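Local coordinates for inositol 2-dehydrogenase (Sinorhizobium meliloti, PDB 4HKT), which oxidises myo-inositol to scyllo-inosose (2-keto-myo-inositol) with NAD+ as electron acceptor, the first step of myo-inositol breakdown, at residues 186-197 / 209-220; 251-259 / 269-279. All coordinates share one frame; numbering follows the deposited sequence.

Interaction 1 (186-197 / 209-220); sequences EEPVSVTATAAV and YDSVSVILQTAS
Glu186 reaches across to Thr218 and Ser220. Its CB lies 4.0 Å from Thr218 CG2. The chain then runs out extended (chi2 178°), which carries the carboxylate past Thr218. OE1 accepts two hydroxyls. Thr218 OG1 comes nearly in line with the C-O bond, 3.1 Å from Glu186 OE1. Ser220 OG takes the syn lone pair in a short bond, 2.5 Å to Glu186 OE1. OE2 turns to Lys222 in a salt bridge.

Beyond this end the two strands, 188-196 and 211-218, pair antiparallel. They are neighbours in the mixed sheet of the C-terminal domain of this Gfo/Idh/MocA family enzyme. A classic beta bulge marks each end of the pairing. Val189 and Ser190 face Gln217, and Asp210 and Ser211 face Ala196, whose O accepts both amides.

The face of Val191, Ala193 and Ala195 is apolar. Val191 CG2 lies beside Leu216 CD2 at 3.6 Å, the two side chains pointing the same way. Helices 168-184 and 305-324 also pack on this side. Ala195 CB sits over one face of the Tyr209 ring, a CH-pi contact of 3.5 Å to the centroid.

The other face carries Ser190, Thr192 and Thr194, and the second subunit packs on it. There Thr194 OG1 and Ser213 OG both bond Gln223 OE1 of that subunit. Ser190 OG joins a water that also reaches Gln217 OE1, while Gln217 NE2 bonds Gly221 O and Ala195 O of the second subunit. Asp210 folds back with CG between its backbone N and carbonyl carbon (chi1 65°). Asp210 OD1 then accepts Ser211 OG at 2.7 Å and the amide of Leu198.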
loop_
_atom_site.group_PDB
_atom_site.type_symbol
_atom_site.label_atom_id
_atom_site.label_comp_id
_atom_site.label_asym_id
_atom_site.label_seq_id
_atom_site.Cartn_x
_atom_site.Cartn_y
_atom_site.Cartn_z
ATOM N N GLU B 186 27.396 1.153 13.553
ATOM C CA GLU B 186 28.660 1.809 13.894
ATOM C C GLU B 186 28.318 2.987 14.721
ATOM O O GLU B 186 27.192 3.456 14.665
ATOM C CB GLU B 186 29.371 2.333 12.659
ATOM C CG GLU B 186 29.814 1.274 11.718
ATOM C CD GLU B 186 30.465 1.841 10.478
ATOM O OE1 GLU B 186 30.572 3.104 10.308
ATOM O OE2 GLU B 186 30.865 0.985 9.660
ATOM N N GLU B 187 29.285 3.491 15.467
ATOM C CA GLU B 187 29.037 4.635 16.315
ATOM C C GLU B 187 28.977 5.929 15.506
ATOM O O GLU B 187 29.923 6.240 14.782
ATOM C CB GLU B 187 30.146 4.788 17.361
ATOM C CG GLU B 187 30.198 3.702 18.420
ATOM C CD GLU B 187 28.930 3.639 19.257
ATOM O OE1 GLU B 187 28.210 4.672 19.354
ATOM O OE2 GLU B 187 28.662 2.549 19.798
ATOM N N PRO B 188 27.928 6.743 15.704
ATOM C CA PRO B 188 28.058 8.163 15.332
ATOM C C PRO B 188 29.203 8.884 16.046
ATOM O O PRO B 188 29.355 8.742 17.287
ATOM C CB PRO B 188 26.718 8.770 15.792
ATOM C CG PRO B 188 25.771 7.624 15.861
ATOM C CD PRO B 188 26.597 6.427 16.237
ATOM N N VAL B 189 29.919 9.720 15.309
ATOM C CA VAL B 189 31.033 10.502 15.810
ATOM C C VAL B 189 30.778 12.012 15.792
ATOM O O VAL B 189 31.569 12.778 16.384
ATOM C CB VAL B 189 32.352 10.198 15.066
ATOM C CG1 VAL B 189 32.702 8.720 15.228
ATOM C CG2 VAL B 189 32.330 10.624 13.582
ATOM N N SER B 190 29.679 12.415 15.135
ATOM C CA SER B 190 29.284 13.780 14.974
ATOM C C SER B 190 27.758 13.931 14.952
ATOM O O SER B 190 27.024 13.082 14.441
ATOM C CB SER B 190 29.890 14.400 13.711
ATOM O OG SER B 190 29.262 13.898 12.541
ATOM N N VAL B 191 27.309 15.040 15.519
ATOM C CA VAL B 191 25.892 15.390 15.578
ATOM C C VAL B 191 25.678 16.822 15.114
ATOM O O VAL B 191 26.373 17.713 15.556
ATOM C CB VAL B 191 25.378 15.267 16.999
ATOM C CG1 VAL B 191 23.897 15.627 17.058
ATOM C CG2 VAL B 191 25.581 13.854 17.480
ATOM N N THR B 192 24.740 17.030 14.212
ATOM C CA THR B 192 24.336 18.380 13.902
ATOM C C THR B 192 22.813 18.434 13.910
ATOM O O THR B 192 22.123 17.480 13.479
ATOM C CB THR B 192 25.011 18.894 12.599
ATOM O OG1 THR B 192 24.905 20.335 12.540
ATOM C CG2 THR B 192 24.402 18.262 11.406
ATOM N N ALA B 193 22.282 19.514 14.463
ATOM C CA ALA B 193 20.854 19.569 14.763
ATOM C C ALA B 193 20.273 20.953 14.621
ATOM O O ALA B 193 20.979 21.957 14.729
ATOM C CB ALA B 193 20.608 19.114 16.179
ATOM N N THR B 194 18.984 20.982 14.334
ATOM C CA THR B 194 18.239 22.232 14.325
ATOM C C THR B 194 16.998 22.027 15.164
ATOM O O THR B 194 16.541 20.902 15.348
ATOM C CB THR B 194 17.819 22.633 12.915
ATOM O OG1 THR B 194 17.078 21.567 12.332
ATOM C CG2 THR B 194 19.053 22.959 12.040
ATOM N N ALA B 195 16.411 23.128 15.612
ATOM C CA ALA B 195 15.230 23.058 16.483
ATOM C C ALA B 195 14.394 24.331 16.392
ATOM O O ALA B 195 14.886 25.394 16.016
ATOM C CB ALA B 195 15.655 22.849 17.927
ATOM N N ALA B 196 13.128 24.193 16.735
ATOM C CA ALA B 196 12.230 25.319 16.814
ATOM C C ALA B 196 11.013 24.952 17.717
ATOM O O ALA B 196 10.793 23.785 18.095
ATOM C CB ALA B 196 11.729 25.690 15.431
ATOM N N VAL B 197 10.232 25.990 17.961
ATOM C CA VAL B 197 8.938 25.933 18.613
ATOM C C VAL B 197 7.921 26.321 17.574
ATOM O O VAL B 197 7.749 27.495 17.276
ATOM C CB VAL B 197 8.915 26.928 19.781
ATOM C CG1 VAL B 197 7.566 26.915 20.508
ATOM C CG2 VAL B 197 10.035 26.570 20.736
ATOM N N TYR B 209 12.040 22.856 22.905
ATOM C CA TYR B 209 11.693 22.947 21.537
ATOM C C TYR B 209 10.687 21.851 21.303
ATOM O O TYR B 209 10.665 20.845 22.045
ATOM C CB TYR B 209 12.955 22.711 20.667
ATOM C CG TYR B 209 14.044 23.774 20.773
ATOM C CD1 TYR B 209 13.904 25.008 20.139
ATOM C CD2 TYR B 209 15.238 23.518 21.457
ATOM C CE1 TYR B 209 14.891 25.987 20.220
ATOM C CE2 TYR B 209 16.235 24.485 21.533
ATOM C CZ TYR B 209 16.049 25.713 20.914
ATOM O OH TYR B 209 17.066 26.642 20.978
ATOM N N ASP B 210 9.932 21.961 20.214
ATOM C CA ASP B 210 8.938 20.935 19.874
ATOM C C ASP B 210 9.048 20.288 18.498
ATOM O O ASP B 210 8.292 19.357 18.189
ATOM C CB ASP B 210 7.520 21.476 20.105
ATOM C CG ASP B 210 7.163 22.634 19.169
ATOM O OD1 ASP B 210 7.596 22.648 17.966
ATOM O OD2 ASP B 210 6.424 23.545 19.657
ATOM N N SER B 211 9.975 20.769 17.678
ATOM C CA SER B 211 10.170 20.312 16.312
ATOM C C SER B 211 11.675 20.364 16.010
ATOM O O SER B 211 12.292 21.447 16.050
ATOM C CB SER B 211 9.436 21.230 15.341
ATOM O OG SER B 211 8.058 21.313 15.669
ATOM N N VAL B 212 12.284 19.187 15.749
ATOM C CA VAL B 212 13.739 19.099 15.662
ATOM C C VAL B 212 14.138 18.156 14.531
ATOM O O VAL B 212 13.414 17.204 14.199
ATOM C CB VAL B 212 14.413 18.646 16.985
ATOM C CG1 VAL B 212 14.088 19.585 18.123
ATOM C CG2 VAL B 212 14.002 17.251 17.399
ATOM N N SER B 213 15.317 18.412 13.995
ATOM C CA SER B 213 15.899 17.655 12.910
ATOM C C SER B 213 17.369 17.432 13.290
ATOM O O SER B 213 18.041 18.346 13.788
ATOM C CB SER B 213 15.848 18.440 11.626
ATOM O OG SER B 213 14.558 18.848 11.266
ATOM N N VAL B 214 17.857 16.206 13.093
ATOM C CA VAL B 214 19.238 15.857 13.471
ATOM C C VAL B 214 19.904 15.040 12.361
ATOM O O VAL B 214 19.252 14.272 11.729
ATOM C CB VAL B 214 19.286 15.045 14.757
ATOM C CG1 VAL B 214 20.728 14.878 15.210
ATOM C CG2 VAL B 214 18.510 15.713 15.875
ATOM N N ILE B 215 21.177 15.280 12.105
ATOM C CA ILE B 215 21.999 14.417 11.280
ATOM C C ILE B 215 23.165 13.895 12.122
ATOM O O ILE B 215 23.920 14.685 12.714
ATOM C CB ILE B 215 22.616 15.128 10.061
ATOM C CG1 ILE B 215 21.580 15.826 9.213
ATOM C CG2 ILE B 215 23.387 14.105 9.218
ATOM C CD1 ILE B 215 22.206 16.870 8.272
ATOM N N LEU B 216 23.286 12.567 12.154
ATOM C CA LEU B 216 24.381 11.855 12.753
ATOM C C LEU B 216 25.275 11.280 11.656
ATOM O O LEU B 216 24.763 10.851 10.623
ATOM C CB LEU B 216 23.847 10.666 13.567
ATOM C CG LEU B 216 22.723 10.914 14.557
ATOM C CD1 LEU B 216 22.398 9.617 15.298
ATOM C CD2 LEU B 216 23.184 11.977 15.494
ATOM N N GLN B 217 26.587 11.267 11.889
ATOM C CA GLN B 217 27.495 10.674 10.916
ATOM C C GLN B 217 28.542 9.866 11.645
ATOM O O GLN B 217 29.016 10.256 12.726
ATOM C CB GLN B 217 28.102 11.741 9.998
ATOM C CG GLN B 217 29.117 11.222 8.981
ATOM C CD GLN B 217 29.381 12.189 7.871
ATOM O OE1 GLN B 217 29.706 13.360 8.111
ATOM N NE2 GLN B 217 29.246 11.732 6.647
ATOM N N THR B 218 28.864 8.715 11.064
ATOM C CA THR B 218 29.842 7.806 11.612
ATOM C C THR B 218 31.190 8.114 10.997
ATOM O O THR B 218 31.286 8.878 10.015
ATOM C CB THR B 218 29.506 6.335 11.274
ATOM O OG1 THR B 218 29.743 6.104 9.876
ATOM C CG2 THR B 218 28.086 6.032 11.632
ATOM N N ALA B 219 32.228 7.484 11.546
ATOM C CA ALA B 219 33.601 7.642 11.023
ATOM C C ALA B 219 33.713 7.224 9.567
ATOM O O ALA B 219 34.430 7.839 8.808
ATOM C CB ALA B 219 34.644 6.882 11.868
ATOM N N SER B 220 32.989 6.212 9.144
ATOM C CA SER B 220 33.084 5.780 7.750
ATOM C C SER B 220 32.232 6.665 6.825
ATOM O O SER B 220 32.278 6.524 5.590
ATOM C CB SER B 220 32.680 4.306 7.681
ATOM O OG SER B 220 31.384 4.123 8.166
HETATM O O HOH W 1 32.173 5.525 13.802
HETATM O O HOH W 2 26.761 15.114 11.954
HETATM O O HOH W 3 31.025 13.911 10.563
#

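Interaction 2 (251-259 / 269-279); sequences AENQRPVSI and RPPLHDFFMTR. With EDO (1,2-ethanediol), chain R.
Pro270 O is gripped twice by the guanidinium of Arg255. NE gives the main bond, 2.8 Å from Arg255 NE to Pro270 O and nearly straight at 167°. The oxygen lies close to the guanidinium plane. NH2 adds a weak bond to the same atom. The two segments are the limbs that lead into and out of the two-stranded antiparallel hairpin 259-263/266-269, so the contact ties the hairpin's base together. A bend at chi3 (56°) turns the Arg255 tip back to the 269-272 limb.

Arg269 CB lies over one face of this guanidinium and Leu272 CD2 over the other. Arg255 also makes a cation-pi contact with Tyr267 of the fourth subunit. Arg255 NH1 stands 3.6 Å from Arg269 NH1. The two like charges probably tolerate this because Arg269 NH2 forms a salt bridge with Glu260 of the fourth subunit. Further along, Pro270 CG presses on Val257 O, a buried oxygen without a polar partner in the model.

The His273 ring is held on both faces. Pro256 CD sits above one face, 3.9 Å from the centroid of the His273 ring, and Arg279 CA covers the other. At the ring's ends ND1 bonds Thr278 OG1, while NE2 meets a water, which donates to Gln254 OE1 and Arg255 O.

Asn253 CG and ND2 lie against Leu272 CD1. Its backbone N and its ND2 each bond one hydroxyl of a 1,2-ethanediol, probably from the crystallisation liquor. Arg279 lays its guanidinium against Gln254, the two side chains crossing at about a right angle, with NH1 in a salt bridge to Asp126. Gln254 CG rests over the centre of the guanidinium, 3.6 Å from Arg279 CZ.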
loop_
_atom_site.group_PDB
_atom_site.type_symbol
_atom_site.label_atom_id
_atom_site.label_comp_id
_atom_site.label_asym_id
_atom_site.label_seq_id
_atom_site.Cartn_x
_atom_site.Cartn_y
_atom_site.Cartn_z
ATOM N N ALA B 251 10.414 -0.103 7.763
ATOM C CA ALA B 251 9.253 -0.581 8.474
ATOM C C ALA B 251 8.228 0.521 8.403
ATOM O O ALA B 251 8.509 1.670 8.762
ATOM C CB ALA B 251 9.559 -0.905 9.909
ATOM N N GLU B 252 7.055 0.148 7.904
ATOM C CA GLU B 252 5.905 1.041 7.813
ATOM C C GLU B 252 5.270 1.257 9.192
ATOM O O GLU B 252 5.516 0.503 10.150
ATOM C CB GLU B 252 4.862 0.474 6.817
ATOM C CG GLU B 252 4.102 -0.729 7.380
ATOM C CD GLU B 252 3.376 -1.573 6.327
ATOM O OE1 GLU B 252 3.966 -1.876 5.262
ATOM O OE2 GLU B 252 2.228 -2.001 6.614
ATOM N N ASN B 253 4.445 2.295 9.275
ATOM C CA ASN B 253 3.696 2.559 10.497
ATOM C C ASN B 253 2.697 1.438 10.793
ATOM O O ASN B 253 2.149 0.835 9.884
ATOM C CB ASN B 253 2.940 3.853 10.368
ATOM C CG ASN B 253 3.765 5.041 10.814
ATOM O OD1 ASN B 253 4.465 4.990 11.834
ATOM N ND2 ASN B 253 3.653 6.122 10.083
ATOM N N GLN B 254 2.428 1.250 12.069
ATOM C CA GLN B 254 1.396 0.340 12.532
ATOM C C GLN B 254 0.142 1.111 12.938
ATOM O O GLN B 254 0.197 2.244 13.440
ATOM C CB GLN B 254 1.935 -0.460 13.738
ATOM C CG GLN B 254 3.023 -1.448 13.378
ATOM C CD GLN B 254 2.464 -2.602 12.581
ATOM O OE1 GLN B 254 1.430 -3.162 12.952
ATOM N NE2 GLN B 254 3.119 -2.950 11.472
ATOM N N ARG B 255 -1.001 0.472 12.744
ATOM C CA ARG B 255 -2.273 1.012 13.239
ATOM C C ARG B 255 -3.041 -0.180 13.882
ATOM O O ARG B 255 -2.769 -1.337 13.525
ATOM C CB ARG B 255 -3.031 1.612 12.065
ATOM C CG ARG B 255 -3.155 0.656 10.885
ATOM C CD ARG B 255 -4.076 1.206 9.816
ATOM N NE ARG B 255 -3.691 2.531 9.323
ATOM C CZ ARG B 255 -2.685 2.806 8.483
ATOM N NH1 ARG B 255 -1.874 1.856 8.016
ATOM N NH2 ARG B 255 -2.460 4.078 8.134
ATOM N N PRO B 256 -3.972 0.083 14.813
ATOM C CA PRO B 256 -4.612 -1.031 15.566
ATOM C C PRO B 256 -5.527 -1.919 14.697
ATOM O O PRO B 256 -5.620 -3.127 14.924
ATOM C CB PRO B 256 -5.432 -0.328 16.645
ATOM C CG PRO B 256 -5.415 1.140 16.324
ATOM C CD PRO B 256 -4.313 1.414 15.345
ATOM N N VAL B 257 -6.207 -1.286 13.745
ATOM C CA VAL B 257 -7.136 -1.909 12.829
ATOM C C VAL B 257 -6.732 -1.496 11.419
ATOM O O VAL B 257 -6.587 -0.292 11.144
ATOM C CB VAL B 257 -8.547 -1.338 13.085
ATOM C CG1 VAL B 257 -9.563 -1.929 12.138
ATOM C CG2 VAL B 257 -8.967 -1.547 14.536
ATOM N N SER B 258 -6.592 -2.458 10.513
ATOM C CA SER B 258 -6.353 -2.168 9.106
ATOM C C SER B 258 -7.572 -2.523 8.218
ATOM O O SER B 258 -7.762 -3.675 7.828
ATOM C CB SER B 258 -5.103 -2.921 8.605
ATOM O OG SER B 258 -3.942 -2.602 9.355
ATOM N N ILE B 259 -8.383 -1.522 7.910
ATOM C CA ILE B 259 -9.437 -1.617 6.903
ATOM C C ILE B 259 -9.300 -0.414 5.950
ATOM O O ILE B 259 -8.476 0.470 6.178
ATOM C CB ILE B 259 -10.852 -1.680 7.548
ATOM C CG1 ILE B 259 -11.220 -0.390 8.238
ATOM C CG2 ILE B 259 -10.934 -2.854 8.517
ATOM C CD1 ILE B 259 -12.714 -0.182 8.352
ATOM N N ARG B 269 -7.850 4.894 5.201
ATOM C CA ARG B 269 -7.452 3.925 6.218
ATOM C C ARG B 269 -7.452 4.615 7.576
ATOM O O ARG B 269 -7.318 5.854 7.644
ATOM C CB ARG B 269 -6.058 3.352 5.921
ATOM C CG ARG B 269 -5.984 2.601 4.606
ATOM C CD ARG B 269 -4.609 2.000 4.326
ATOM N NE ARG B 269 -3.611 3.031 4.035
ATOM C CZ ARG B 269 -2.295 2.841 4.081
ATOM N NH1 ARG B 269 -1.793 1.650 4.400
ATOM N NH2 ARG B 269 -1.469 3.840 3.800
ATOM N N PRO B 270 -7.577 3.834 8.664
ATOM C CA PRO B 270 -7.627 4.458 9.998
ATOM C C PRO B 270 -6.314 5.155 10.378
ATOM O O PRO B 270 -5.255 4.838 9.826
ATOM C CB PRO B 270 -7.907 3.280 10.957
ATOM C CG PRO B 270 -8.486 2.220 10.082
ATOM C CD PRO B 270 -7.775 2.370 8.758
ATOM N N PRO B 271 -6.390 6.106 11.309
ATOM C CA PRO B 271 -5.166 6.672 11.853
ATOM C C PRO B 271 -4.346 5.637 12.589
ATOM O O PRO B 271 -4.740 4.459 12.725
ATOM C CB PRO B 271 -5.687 7.780 12.806
ATOM C CG PRO B 271 -7.054 7.303 13.201
ATOM C CD PRO B 271 -7.590 6.716 11.919
ATOM N N LEU B 272 -3.188 6.064 13.062
ATOM C CA LEU B 272 -2.253 5.182 13.737
ATOM C C LEU B 272 -2.667 4.947 15.200
ATOM O O LEU B 272 -3.700 5.479 15.680
ATOM C CB LEU B 272 -0.875 5.842 13.706
ATOM C CG LEU B 272 -0.461 6.291 12.289
ATOM C CD1 LEU B 272 0.903 6.977 12.298
ATOM C CD2 LEU B 272 -0.474 5.116 11.332
ATOM N N HIS B 273 -1.833 4.195 15.910
ATOM C CA HIS B 273 -1.982 4.030 17.336
ATOM C C HIS B 273 -1.903 5.379 18.035
ATOM O O HIS B 273 -1.138 6.282 17.610
ATOM C CB HIS B 273 -0.870 3.133 17.891
ATOM C CG HIS B 273 -0.976 1.685 17.506
ATOM N ND1 HIS B 273 -1.710 0.766 18.238
ATOM C CD2 HIS B 273 -0.392 0.985 16.507
ATOM C CE1 HIS B 273 -1.572 -0.431 17.698
ATOM N NE2 HIS B 273 -0.777 -0.323 16.648
ATOM N N ASP B 274 -2.670 5.545 19.112
ATOM C CA ASP B 274 -2.590 6.774 19.883
ATOM C C ASP B 274 -1.178 6.972 20.366
ATOM O O ASP B 274 -0.565 7.983 20.021
ATOM C CB ASP B 274 -3.544 6.790 21.081
ATOM C CG ASP B 274 -5.003 6.842 20.658
ATOM O OD1 ASP B 274 -5.287 7.367 19.566
ATOM O OD2 ASP B 274 -5.845 6.330 21.406
ATOM N N PHE B 275 -0.652 6.019 21.146
ATOM C CA PHE B 275 0.696 6.212 21.741
ATOM C C PHE B 275 1.408 4.869 21.999
ATOM O O PHE B 275 1.051 3.848 21.405
ATOM C CB PHE B 275 0.596 7.101 23.000
ATOM C CG PHE B 275 1.818 7.985 23.276
ATOM C CD1 PHE B 275 2.897 8.103 22.378
ATOM C CD2 PHE B 275 1.875 8.711 24.462
ATOM C CE1 PHE B 275 3.999 8.916 22.681
ATOM C CE2 PHE B 275 2.960 9.531 24.758
ATOM C CZ PHE B 275 4.022 9.632 23.870
ATOM N N PHE B 276 2.443 4.875 22.831
ATOM C CA PHE B 276 3.280 3.701 22.990
ATOM C C PHE B 276 2.521 2.529 23.615
ATOM O O PHE B 276 2.857 1.372 23.357
ATOM C CB PHE B 276 4.541 4.047 23.805
ATOM C CG PHE B 276 4.254 4.549 25.197
ATOM C CD1 PHE B 276 3.825 3.665 26.205
ATOM C CD2 PHE B 276 4.390 5.912 25.509
ATOM C CE1 PHE B 276 3.541 4.137 27.477
ATOM C CE2 PHE B 276 4.116 6.378 26.792
ATOM C CZ PHE B 276 3.695 5.492 27.773
HETATM N N MSE B 277 1.484 2.842 24.398
HETATM C CA MSE B 277 0.716 1.845 25.137
HETATM C C MSE B 277 0.268 0.744 24.223
HETATM O O MSE B 277 0.438 -0.425 24.551
HETATM C CB MSE B 277 -0.516 2.426 25.849
HETATM C CG MSE B 277 -0.177 3.398 26.995
HETATM SE SE MSE B 277 0.320 5.215 26.379
HETATM C CE MSE B 277 -1.441 5.771 25.648
ATOM N N THR B 278 -0.324 1.078 23.085
ATOM C CA THR B 278 -0.757 0.022 22.183
ATOM C C THR B 278 0.192 -0.218 21.035
ATOM O O THR B 278 0.217 -1.315 20.521
ATOM C CB THR B 278 -2.178 0.184 21.628
ATOM O OG1 THR B 278 -2.326 1.464 21.035
ATOM C CG2 THR B 278 -3.237 -0.037 22.721
ATOM N N ARG B 279 0.971 0.776 20.614
ATOM C CA ARG B 279 1.889 0.551 19.484
ATOM C C ARG B 279 2.920 -0.525 19.830
ATOM O O ARG B 279 3.276 -1.366 18.975
ATOM C CB ARG B 279 2.619 1.863 19.021
ATOM C CG ARG B 279 3.854 1.616 18.128
ATOM C CD ARG B 279 3.496 1.175 16.714
ATOM N NE ARG B 279 4.627 0.917 15.813
ATOM C CZ ARG B 279 5.395 -0.176 15.828
ATOM N NH1 ARG B 279 5.169 -1.148 16.703
ATOM N NH2 ARG B 279 6.387 -0.319 14.962
HETATM C C1 EDO R . 2.621 5.152 6.984
HETATM O O1 EDO R . 2.398 6.246 7.780
HETATM C C2 EDO R . 4.101 4.931 7.066
HETATM O O2 EDO R . 4.357 3.606 6.730
HETATM O O HOH W 4 6.005 1.438 12.877
HETATM O O HOH W 5 3.813 3.108 14.044
HETATM O O HOH W 6 1.348 3.795 15.547
HETATM O O HOH W 7 -0.559 -2.708 15.095
#

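Interactions 1 and 2 do not touch. Their centres are 27 Å apart and their nearest atoms about 12 Å. They follow one another along the chain and relate through the mixed sheet. Strands 188-196 and 211-218 of interaction 1 lie toward one side of it. Strand 248-251, at the other edge, leads into interaction 2. Both touch other subunits, but different ones: interaction 1 packs on the second subunit, interaction 2 on the third and fourth. Interaction 2 also nears the dinucleotide-binding domain, since Phe275, Phe276 and Met277 touch helix 13-24. That helix belongs to a glycine-rich Rossmann pattern, which probably binds NAD.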